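Local coordinates for protein exported gluconolactonase (Xanthomonas campestris pv. campestris, PDB 3DR2) that probably hydrolyses gluconolactone to gluconate as a calcium-binding six-bladed beta-propeller lactonase of the SMP-30 family active in secondary glucose metabolism, at residues 148-151 / 152-156; 193-196 / 197-201; 221-225 / 226-230; 282-285 / 286-290. All coordinates share one frame; numbering follows the deposited sequence.

In the fold
Four local contacts, numbered in chain order, illustrate how a six-bladed propeller turns its chain between strands. Interactions 2 and 3 belong to one four-stranded antiparallel sheet, 190-195, 201-206, 216-223 and 226-234; their centres lie about 11 Å apart, and they touch where Q200 O meets W222 N and F195 packs on W222. Interaction 1, in the long connection between strands 144-147 and 169-174, has its centre about 26 Å from that of interaction 2. Interaction 4 turns strand 281-284 into strand 290-295, across the chain's centre from interaction 1. The contacts thus shape turns between strands, three with a side chain (F151, A194, T283) about 7, 6 and 4 Å from bound calcium.

Interaction 1: residues 148-151 / 152-156; sequences DPPF and GLRKP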
loop_
_atom_site.group_PDB
_atom_site.type_symbol
_atom_site.label_atom_id
_atom_site.label_comp_id
_atom_site.label_asym_id
_atom_site.label_seq_id
_atom_site.Cartn_x
_atom_site.Cartn_y
_atom_site.Cartn_z
ATOM N N ASP A 148 9.430 14.042 -15.046
ATOM C CA ASP A 148 9.906 12.672 -15.099
ATOM C C ASP A 148 11.075 12.325 -14.171
ATOM O O ASP A 148 12.157 11.971 -14.629
ATOM C CB ASP A 148 10.283 12.322 -16.544
ATOM C CG ASP A 148 10.458 10.834 -16.755
ATOM O OD1 ASP A 148 11.344 10.435 -17.540
ATOM O OD2 ASP A 148 9.704 10.057 -16.140
ATOM N N PRO A 149 10.873 12.426 -12.849
ATOM C CA PRO A 149 11.950 12.093 -11.916
ATOM C C PRO A 149 12.015 10.566 -11.838
ATOM O O PRO A 149 11.118 9.882 -12.332
ATOM C CB PRO A 149 11.474 12.728 -10.615
ATOM C CG PRO A 149 9.998 12.475 -10.680
ATOM C CD PRO A 149 9.653 12.826 -12.125
ATOM N N PRO A 150 13.072 10.007 -11.229
ATOM C CA PRO A 150 13.214 8.550 -11.115
ATOM C C PRO A 150 12.655 7.917 -9.839
ATOM O O PRO A 150 13.002 6.783 -9.513
ATOM C CB PRO A 150 14.720 8.361 -11.208
ATOM C CG PRO A 150 15.203 9.515 -10.399
ATOM C CD PRO A 150 14.339 10.675 -10.881
ATOM N N PHE A 151 11.794 8.629 -9.121
ATOM C CA PHE A 151 11.243 8.087 -7.880
ATOM C C PHE A 151 10.626 6.699 -8.039
ATOM O O PHE A 151 10.813 5.829 -7.183
ATOM C CB PHE A 151 10.213 9.056 -7.293
ATOM C CG PHE A 151 10.816 10.327 -6.764
ATOM C CD1 PHE A 151 11.740 10.291 -5.722
ATOM C CD2 PHE A 151 10.470 11.560 -7.308
ATOM C CE1 PHE A 151 12.310 11.466 -5.234
ATOM C CE2 PHE A 151 11.035 12.738 -6.827
ATOM C CZ PHE A 151 11.956 12.691 -5.788
ATOM N N GLY A 152 9.904 6.489 -9.136
ATOM C CA GLY A 152 9.272 5.203 -9.378
ATOM C C GLY A 152 10.225 4.061 -9.696
ATOM O O GLY A 152 9.805 2.910 -9.803
ATOM N N LEU A 153 11.511 4.373 -9.840
ATOM C CA LEU A 153 12.514 3.357 -10.158
ATOM C C LEU A 153 13.401 2.985 -8.975
ATOM O O LEU A 153 14.272 2.120 -9.103
ATOM C CB LEU A 153 13.424 3.849 -11.285
ATOM C CG LEU A 153 12.774 4.213 -12.615
ATOM C CD1 LEU A 153 13.841 4.748 -13.573
ATOM C CD2 LEU A 153 12.095 2.986 -13.192
ATOM N N ARG A 154 13.184 3.618 -7.829
ATOM C CA ARG A 154 14.035 3.353 -6.680
ATOM C C ARG A 154 13.298 3.135 -5.364
ATOM O O ARG A 154 13.830 3.414 -4.290
ATOM C CB ARG A 154 15.049 4.495 -6.558
ATOM C CG ARG A 154 16.005 4.556 -7.764
ATOM C CD ARG A 154 16.646 5.928 -7.975
ATOM N NE ARG A 154 17.552 5.923 -9.130
ATOM C CZ ARG A 154 18.129 7.007 -9.645
ATOM N NH1 ARG A 154 17.903 8.202 -9.116
ATOM N NH2 ARG A 154 18.940 6.900 -10.692
ATOM N N LYS A 155 12.072 2.632 -5.457
ATOM C CA LYS A 155 11.254 2.355 -4.281
ATOM C C LYS A 155 10.217 1.306 -4.665
ATOM O O LYS A 155 9.265 1.593 -5.394
ATOM C CB LYS A 155 10.561 3.631 -3.789
ATOM C CG LYS A 155 9.794 3.446 -2.483
ATOM C CD LYS A 155 9.394 4.780 -1.857
ATOM C CE LYS A 155 10.606 5.544 -1.331
ATOM N NZ LYS A 155 10.224 6.844 -0.703
ATOM N N PRO A 156 10.403 0.064 -4.190
ATOM C CA PRO A 156 9.511 -1.066 -4.463
ATOM C C PRO A 156 8.038 -0.789 -4.186
ATOM O O PRO A 156 7.164 -1.242 -4.922
ATOM C CB PRO A 156 10.066 -2.167 -3.560
ATOM C CG PRO A 156 11.515 -1.867 -3.530
ATOM C CD PRO A 156 11.542 -0.364 -3.361
#
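The long connection between strands 144-147 and 169-174 of the propeller opens with a short 3-10 turn, and P150 and F151 meet G152, L153 and R154 across it. Its defining bond runs from L153 N to P150 O, 2.9 Å with an N-H...O angle of 157°. One residue further on, R154 N reaches F151 O in a weak but nearly straight bond of 3.3 Å. L153 CB lies 3.5 Å from P150 O, and its CD1 is only loosely near P150 CB, at 4.4 Å. R154 supplies the main side-chain contact: its chain runs extended from CG to NE, CG lying anti to the carbonyl carbon (chi1 -64°), and this carries the guanidinium back to the proline ring. There NH1 sits 3.3 Å from P150 CG, and P150 CB lies over one guanidinium face, toward its rim. Outside the turn, S132 OG bonds to both P149 O and G152 N, and the F151 ring meets that of H189 and touches N191, a calcium ligand. The contact therefore joins a backbone turn, held by one sound and one weak bond, to a flat cationic group that lies against proline carbons, its N-H groups making no hydrogen bond to them.

Interaction 2: residues 193-196 / 197-201; sequences LAFS and PDEQT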
loop_
_atom_site.group_PDB
_atom_site.type_symbol
_atom_site.label_atom_id
_atom_site.label_comp_id
_atom_site.label_asym_id
_atom_site.label_seq_id
_atom_site.Cartn_x
_atom_site.Cartn_y
_atom_site.Cartn_z
ATOM N N LEU A 193 4.329 20.711 -10.914
ATOM C CA LEU A 193 4.397 21.736 -11.946
ATOM C C LEU A 193 3.035 22.378 -12.108
ATOM O O LEU A 193 2.014 21.771 -11.770
ATOM C CB LEU A 193 4.853 21.152 -13.290
ATOM C CG LEU A 193 3.853 20.336 -14.117
ATOM C CD1 LEU A 193 4.405 20.123 -15.525
ATOM C CD2 LEU A 193 3.579 19.006 -13.438
ATOM N N ALA A 194 3.035 23.605 -12.618
ATOM C CA ALA A 194 1.812 24.366 -12.838
ATOM C C ALA A 194 2.124 25.650 -13.602
ATOM O O ALA A 194 3.200 26.230 -13.449
ATOM C CB ALA A 194 1.166 24.715 -11.497
ATOM N N PHE A 195 1.175 26.085 -14.425
ATOM C CA PHE A 195 1.323 27.318 -15.199
ATOM C C PHE A 195 0.716 28.498 -14.465
ATOM O O PHE A 195 -0.177 28.333 -13.634
ATOM C CB PHE A 195 0.596 27.213 -16.545
ATOM C CG PHE A 195 1.443 26.700 -17.659
ATOM C CD1 PHE A 195 1.171 25.468 -18.242
ATOM C CD2 PHE A 195 2.500 27.458 -18.149
ATOM C CE1 PHE A 195 1.938 25.001 -19.297
ATOM C CE2 PHE A 195 3.274 26.998 -19.205
ATOM C CZ PHE A 195 2.993 25.767 -19.780
ATOM N N SER A 196 1.203 29.694 -14.778
ATOM C CA SER A 196 0.646 30.907 -14.199
ATOM C C SER A 196 -0.647 31.083 -14.993
ATOM O O SER A 196 -0.824 30.450 -16.041
ATOM C CB SER A 196 1.568 32.094 -14.458
ATOM O OG SER A 196 1.794 32.243 -15.849
ATOM N N PRO A 197 -1.565 31.941 -14.525
ATOM C CA PRO A 197 -2.795 32.089 -15.309
ATOM C C PRO A 197 -2.586 32.458 -16.781
ATOM O O PRO A 197 -3.261 31.918 -17.655
ATOM C CB PRO A 197 -3.594 33.139 -14.524
ATOM C CG PRO A 197 -2.570 33.820 -13.653
ATOM C CD PRO A 197 -1.634 32.710 -13.274
ATOM N N ASP A 198 -1.647 33.353 -17.067
ATOM C CA ASP A 198 -1.405 33.752 -18.454
ATOM C C ASP A 198 -0.512 32.770 -19.203
ATOM O O ASP A 198 -0.197 32.967 -20.377
ATOM C CB ASP A 198 -0.798 35.162 -18.507
ATOM C CG ASP A 198 0.589 35.240 -17.884
ATOM O OD1 ASP A 198 1.150 36.357 -17.850
ATOM O OD2 ASP A 198 1.126 34.205 -17.433
ATOM N N GLU A 199 -0.107 31.708 -18.516
ATOM C CA GLU A 199 0.759 30.687 -19.090
ATOM C C GLU A 199 2.109 31.200 -19.594
ATOM O O GLU A 199 2.759 30.540 -20.397
ATOM C CB GLU A 199 0.035 29.946 -20.221
ATOM C CG GLU A 199 -1.064 29.011 -19.731
ATOM C CD GLU A 199 -1.593 28.096 -20.823
ATOM O OE1 GLU A 199 -2.383 27.184 -20.502
ATOM O OE2 GLU A 199 -1.224 28.282 -22.003
ATOM N N GLN A 200 2.531 32.372 -19.123
ATOM C CA GLN A 200 3.820 32.929 -19.536
ATOM C C GLN A 200 4.940 32.387 -18.652
ATOM O O GLN A 200 6.119 32.459 -19.007
ATOM C CB GLN A 200 3.808 34.459 -19.455
ATOM C CG GLN A 200 3.045 35.146 -20.576
ATOM C CD GLN A 200 3.191 36.662 -20.535
ATOM O OE1 GLN A 200 2.689 37.323 -19.625
ATOM N NE2 GLN A 200 3.890 37.217 -21.519
ATOM N N THR A 201 4.563 31.839 -17.502
ATOM C CA THR A 201 5.531 31.285 -16.567
ATOM C C THR A 201 5.142 29.859 -16.199
ATOM O O THR A 201 3.977 29.574 -15.955
ATOM C CB THR A 201 5.601 32.127 -15.268
ATOM O OG1 THR A 201 6.012 33.464 -15.580
ATOM C CG2 THR A 201 6.591 31.516 -14.275
#
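A type I turn from S196 to E199 reverses the chain, with E199 N bonded to S196 O at 2.9 Å, and S196 N bonds to T201 O at 3.0 Å, where the next strand begins. Inside this loop the hydroxyl of S196 is the polar centre. Its OG stands between the backbone N and the carbonyl carbon (chi1 57°), which turns it into the loop; there it donates to D198 OD2 at 2.6 Å and accepts a longer bond from T201 N at 3.3 Å. The carboxylate oxygen is gripped twice: the serine hydroxyl meets it nearly end-on, whereas Q200 N comes from above the carboxylate plane at 2.9 Å, closing an Asx turn. Together these bonds fix the connection between strands 190-195 and 201-206, neighbouring antiparallel strands of one propeller blade. The F195 ring packs against the turn. Its CD2 edge lies 3.4 Å from T201 O, near the ring plane, and its CG is 4.0 Å from E199 CG, the two side chains slanting past each other with ring and carboxylate planes 32° apart. The polar end of E199 looks elsewhere, OE1 accepting from R140 N, while R140 NH2 bonds to P197 O. The F195 and W145 rings meet edge-to-face, and the ring of W222 also meets that of F195.

Interaction 3: residues 221-225 / 226-230; sequences AWRDG and ALHDR
A221 faces H228 as a hydrogen-bonded antiparallel pair: A221 N gives to H228 O at 2.7 Å, and H228 N returns to A221 O at 2.6 Å. The same A221 O receives a CA-H...O contact from L227. Next, W222 pairs with L227 without hydrogen bonds between them, both side chains on the other face of the sheet from A221. CG of W222 stands opposite the main-chain nitrogen (chi1 171°), which brings the six-membered ring to the start of the second strand, by A226 and L227: CE3 comes 3.2 Å from A226 O and 3.8 Å from L227 CD2. M184 touches both of these side chains, and W145 meets the indole edge-to-face. R223 then returns to the face of A221 and H228. Its N bonds to A226 O at 3.3 Å, and the answering bond from A226 N to R223 O is weak. Its extended chain runs back over H228, placing H228 CG above one guanidinium face, the guanidinium and imidazole planes 36° apart. NH1 forms a salt bridge to D229 OD2 at 2.9 Å, approaching from above the carboxylate plane, with a weaker second bond from NH2. The histidine's edge meets R223 O. D224 and G225 occupy the corners of the turn from R223 to A226, a type II' turn closing a two-residue beta hairpin, here joining the outer two strands of a propeller blade.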
loop_
_atom_site.group_PDB
_atom_site.type_symbol
_atom_site.label_atom_id
_atom_site.label_comp_id
_atom_site.label_asym_id
_atom_site.label_seq_id
_atom_site.Cartn_x
_atom_site.Cartn_y
_atom_site.Cartn_z
ATOM N N ALA A 221 10.392 30.708 -18.130
ATOM C CA ALA A 221 9.641 31.577 -19.016
ATOM C C ALA A 221 9.208 30.695 -20.180
ATOM O O ALA A 221 10.039 30.050 -20.814
ATOM C CB ALA A 221 10.524 32.720 -19.524
ATOM N N TRP A 222 7.907 30.642 -20.440
ATOM C CA TRP A 222 7.383 29.850 -21.545
ATOM C C TRP A 222 7.066 30.821 -22.671
ATOM O O TRP A 222 6.007 31.444 -22.692
ATOM C CB TRP A 222 6.116 29.098 -21.114
ATOM C CG TRP A 222 5.350 28.411 -22.229
ATOM C CD1 TRP A 222 4.001 28.470 -22.440
ATOM C CD2 TRP A 222 5.875 27.536 -23.241
ATOM N NE1 TRP A 222 3.653 27.690 -23.515
ATOM C CE2 TRP A 222 4.780 27.104 -24.025
ATOM C CE3 TRP A 222 7.158 27.074 -23.559
ATOM C CZ2 TRP A 222 4.930 26.230 -25.108
ATOM C CZ3 TRP A 222 7.307 26.201 -24.640
ATOM C CH2 TRP A 222 6.197 25.790 -25.400
ATOM N N ARG A 223 8.011 30.980 -23.588
ATOM C CA ARG A 223 7.818 31.881 -24.718
ATOM C C ARG A 223 8.450 31.247 -25.944
ATOM O O ARG A 223 9.478 30.570 -25.846
ATOM C CB ARG A 223 8.434 33.253 -24.434
ATOM C CG ARG A 223 9.937 33.270 -24.238
ATOM C CD ARG A 223 10.446 34.708 -24.271
ATOM N NE ARG A 223 11.902 34.779 -24.220
ATOM C CZ ARG A 223 12.622 34.483 -23.143
ATOM N NH1 ARG A 223 12.017 34.096 -22.028
ATOM N NH2 ARG A 223 13.945 34.570 -23.178
ATOM N N ASP A 224 7.836 31.481 -27.099
ATOM C CA ASP A 224 8.297 30.877 -28.336
ATOM C C ASP A 224 7.999 29.391 -28.191
ATOM O O ASP A 224 6.924 29.018 -27.727
ATOM C CB ASP A 224 9.793 31.106 -28.545
ATOM C CG ASP A 224 10.088 32.460 -29.149
ATOM O OD1 ASP A 224 9.812 33.487 -28.489
ATOM O OD2 ASP A 224 10.588 32.496 -30.294
ATOM N N GLY A 225 8.940 28.539 -28.570
ATOM C CA GLY A 225 8.693 27.116 -28.448
ATOM C C GLY A 225 9.552 26.471 -27.387
ATOM O O GLY A 225 9.868 25.287 -27.475
ATOM N N ALA A 226 9.936 27.240 -26.373
ATOM C CA ALA A 226 10.778 26.686 -25.327
ATOM C C ALA A 226 10.681 27.404 -23.991
ATOM O O ALA A 226 10.043 28.451 -23.867
ATOM C CB ALA A 226 12.233 26.667 -25.794
ATOM N N LEU A 227 11.321 26.805 -22.993
ATOM C CA LEU A 227 11.372 27.353 -21.649
ATOM C C LEU A 227 12.662 28.152 -21.564
ATOM O O LEU A 227 13.725 27.677 -21.968
ATOM C CB LEU A 227 11.372 26.224 -20.615
ATOM C CG LEU A 227 10.099 25.370 -20.602
ATOM C CD1 LEU A 227 10.247 24.227 -19.607
ATOM C CD2 LEU A 227 8.906 26.246 -20.256
ATOM N N HIS A 228 12.565 29.367 -21.045
ATOM C CA HIS A 228 13.724 30.237 -20.927
ATOM C C HIS A 228 13.847 30.795 -19.518
ATOM O O HIS A 228 13.000 30.550 -18.659
ATOM C CB HIS A 228 13.602 31.404 -21.914
ATOM C CG HIS A 228 13.619 30.993 -23.355
ATOM N ND1 HIS A 228 14.766 30.578 -23.997
ATOM C CD2 HIS A 228 12.628 30.932 -24.277
ATOM C CE1 HIS A 228 14.481 30.277 -25.253
ATOM N NE2 HIS A 228 13.191 30.482 -25.448
ATOM N N ASP A 229 14.923 31.544 -19.304
ATOM C CA ASP A 229 15.212 32.211 -18.041
ATOM C C ASP A 229 14.875 31.453 -16.761
ATOM O O ASP A 229 14.032 31.877 -15.975
ATOM C CB ASP A 229 14.521 33.571 -18.037
ATOM C CG ASP A 229 14.737 34.330 -19.335
ATOM O OD1 ASP A 229 15.895 34.384 -19.803
ATOM O OD2 ASP A 229 13.755 34.870 -19.887
ATOM N N ARG A 230 15.566 30.340 -16.555
ATOM C CA ARG A 230 15.394 29.504 -15.373
ATOM C C ARG A 230 15.773 30.321 -14.135
ATOM O O ARG A 230 16.798 31.014 -14.133
ATOM C CB ARG A 230 16.309 28.293 -15.514
ATOM C CG ARG A 230 16.153 27.184 -14.508
ATOM C CD ARG A 230 16.861 25.978 -15.106
ATOM N NE ARG A 230 16.768 24.757 -14.319
ATOM C CZ ARG A 230 16.982 23.546 -14.824
ATOM N NH1 ARG A 230 17.287 23.411 -16.109
ATOM N NH2 ARG A 230 16.905 22.476 -14.046
#

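Interaction 4: residues 282-285 / 286-290; sequences CTFD and QAQQR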
loop_
_atom_site.group_PDB
_atom_site.type_symbol
_atom_site.label_atom_id
_atom_site.label_comp_id
_atom_site.label_asym_id
_atom_site.label_seq_id
_atom_site.Cartn_x
_atom_site.Cartn_y
_atom_site.Cartn_z
ATOM N N CYS A 282 -1.951 19.416 -3.935
ATOM C CA CYS A 282 -3.193 20.143 -3.710
ATOM C C CYS A 282 -3.735 20.680 -5.020
ATOM O O CYS A 282 -3.006 20.784 -6.011
ATOM C CB CYS A 282 -3.005 21.280 -2.693
ATOM S SG CYS A 282 -1.832 22.600 -3.143
ATOM N N THR A 283 -5.024 21.001 -5.029
ATOM C CA THR A 283 -5.669 21.524 -6.227
ATOM C C THR A 283 -6.993 22.155 -5.805
ATOM O O THR A 283 -7.473 21.922 -4.695
ATOM C CB THR A 283 -5.936 20.383 -7.256
ATOM O OG1 THR A 283 -6.143 20.942 -8.562
ATOM C CG2 THR A 283 -7.174 19.571 -6.861
ATOM N N PHE A 284 -7.566 22.971 -6.680
ATOM C CA PHE A 284 -8.846 23.608 -6.395
ATOM C C PHE A 284 -9.921 22.971 -7.245
ATOM O O PHE A 284 -9.628 22.268 -8.217
ATOM C CB PHE A 284 -8.823 25.094 -6.750
ATOM C CG PHE A 284 -8.198 25.962 -5.708
ATOM C CD1 PHE A 284 -6.859 26.313 -5.788
ATOM C CD2 PHE A 284 -8.956 26.437 -4.646
ATOM C CE1 PHE A 284 -6.282 27.133 -4.820
ATOM C CE2 PHE A 284 -8.389 27.256 -3.673
ATOM C CZ PHE A 284 -7.050 27.605 -3.763
ATOM N N ASP A 285 -11.173 23.218 -6.876
ATOM C CA ASP A 285 -12.276 22.724 -7.672
ATOM C C ASP A 285 -12.428 23.772 -8.776
ATOM O O ASP A 285 -11.694 24.763 -8.809
ATOM C CB ASP A 285 -13.556 22.608 -6.828
ATOM C CG ASP A 285 -13.986 23.926 -6.222
ATOM O OD1 ASP A 285 -13.137 24.826 -6.049
ATOM O OD2 ASP A 285 -15.179 24.054 -5.900
ATOM N N GLN A 286 -13.365 23.536 -9.681
ATOM C CA GLN A 286 -13.640 24.433 -10.794
ATOM C C GLN A 286 -13.745 25.907 -10.392
ATOM O O GLN A 286 -13.060 26.769 -10.948
ATOM C CB GLN A 286 -14.942 23.990 -11.457
ATOM C CG GLN A 286 -14.790 23.470 -12.860
ATOM C CD GLN A 286 -14.665 24.593 -13.853
ATOM O OE1 GLN A 286 -13.771 25.431 -13.746
ATOM N NE2 GLN A 286 -15.566 24.625 -14.825
ATOM N N ALA A 287 -14.610 26.188 -9.425
ATOM C CA ALA A 287 -14.838 27.555 -8.965
ATOM C C ALA A 287 -13.725 28.118 -8.086
ATOM O O ALA A 287 -13.707 29.316 -7.788
ATOM C CB ALA A 287 -16.172 27.624 -8.217
ATOM N N GLN A 288 -12.792 27.259 -7.691
ATOM C CA GLN A 288 -11.691 27.644 -6.813
ATOM C C GLN A 288 -12.264 28.149 -5.487
ATOM O O GLN A 288 -11.799 29.134 -4.917
ATOM C CB GLN A 288 -10.795 28.711 -7.470
ATOM C CG GLN A 288 -10.323 28.315 -8.870
ATOM C CD GLN A 288 -9.033 28.993 -9.318
ATOM O OE1 GLN A 288 -8.697 30.095 -8.879
ATOM N NE2 GLN A 288 -8.314 28.336 -10.222
ATOM N N GLN A 289 -13.292 27.451 -5.012
ATOM C CA GLN A 289 -13.943 27.775 -3.747
ATOM C C GLN A 289 -13.645 26.697 -2.720
ATOM O O GLN A 289 -14.028 26.810 -1.561
ATOM C CB GLN A 289 -15.457 27.897 -3.929
ATOM C CG GLN A 289 -15.898 29.196 -4.597
ATOM C CD GLN A 289 -15.684 30.417 -3.719
ATOM O OE1 GLN A 289 -15.696 31.547 -4.203
ATOM N NE2 GLN A 289 -15.501 30.198 -2.423
ATOM N N ARG A 290 -12.971 25.637 -3.158
ATOM C CA ARG A 290 -12.605 24.547 -2.261
ATOM C C ARG A 290 -11.200 24.084 -2.611
ATOM O O ARG A 290 -10.911 23.798 -3.771
ATOM C CB ARG A 290 -13.582 23.373 -2.398
ATOM C CG ARG A 290 -14.985 23.645 -1.870
ATOM C CD ARG A 290 -15.931 22.496 -2.204
ATOM N NE ARG A 290 -16.137 22.380 -3.645
ATOM C CZ ARG A 290 -16.907 21.467 -4.231
ATOM N NH1 ARG A 290 -17.559 20.565 -3.506
ATOM N NH2 ARG A 290 -17.044 21.471 -5.549
HETATM O O HOH W 1 -16.163 24.063 -8.601
#
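D285 and R290 carry the ionic part of this contact. NE and NH2 of R290 grip D285 OD2 side-on, at 3.0 and 3.2 Å, and the oxygen lies in the guanidinium plane although the carboxylate itself is turned 72° from it. The arginine bends at chi3 (-66°), which brings its end round to the aspartate; NH2 also makes a salt bridge with E74. Backbone amides hold the other carboxylate oxygen: Q289 N meets D285 OD1 on its syn lone pair at 2.8 Å, and R290 N comes to it from above the carboxylate plane at 3.0 Å. A water accepts from A287 N and gives D285 OD2 a weak bond. With this many donors around it, the carboxylate is probably kept ionised. Two main-chain bonds complete the loop, Q288 N to D285 O at 2.9 Å and D285 N to R290 O at 3.2 Å. Apolar contact comes from F284, whose CD2 lies 3.7 Å from Q288 CA; the F284 and W253 rings meet edge-to-face. The arrangement is a type I turn from D285 to Q288 with an aspartate filling the loop, joining adjacent antiparallel strands 281-284 and 290-295 of a propeller blade.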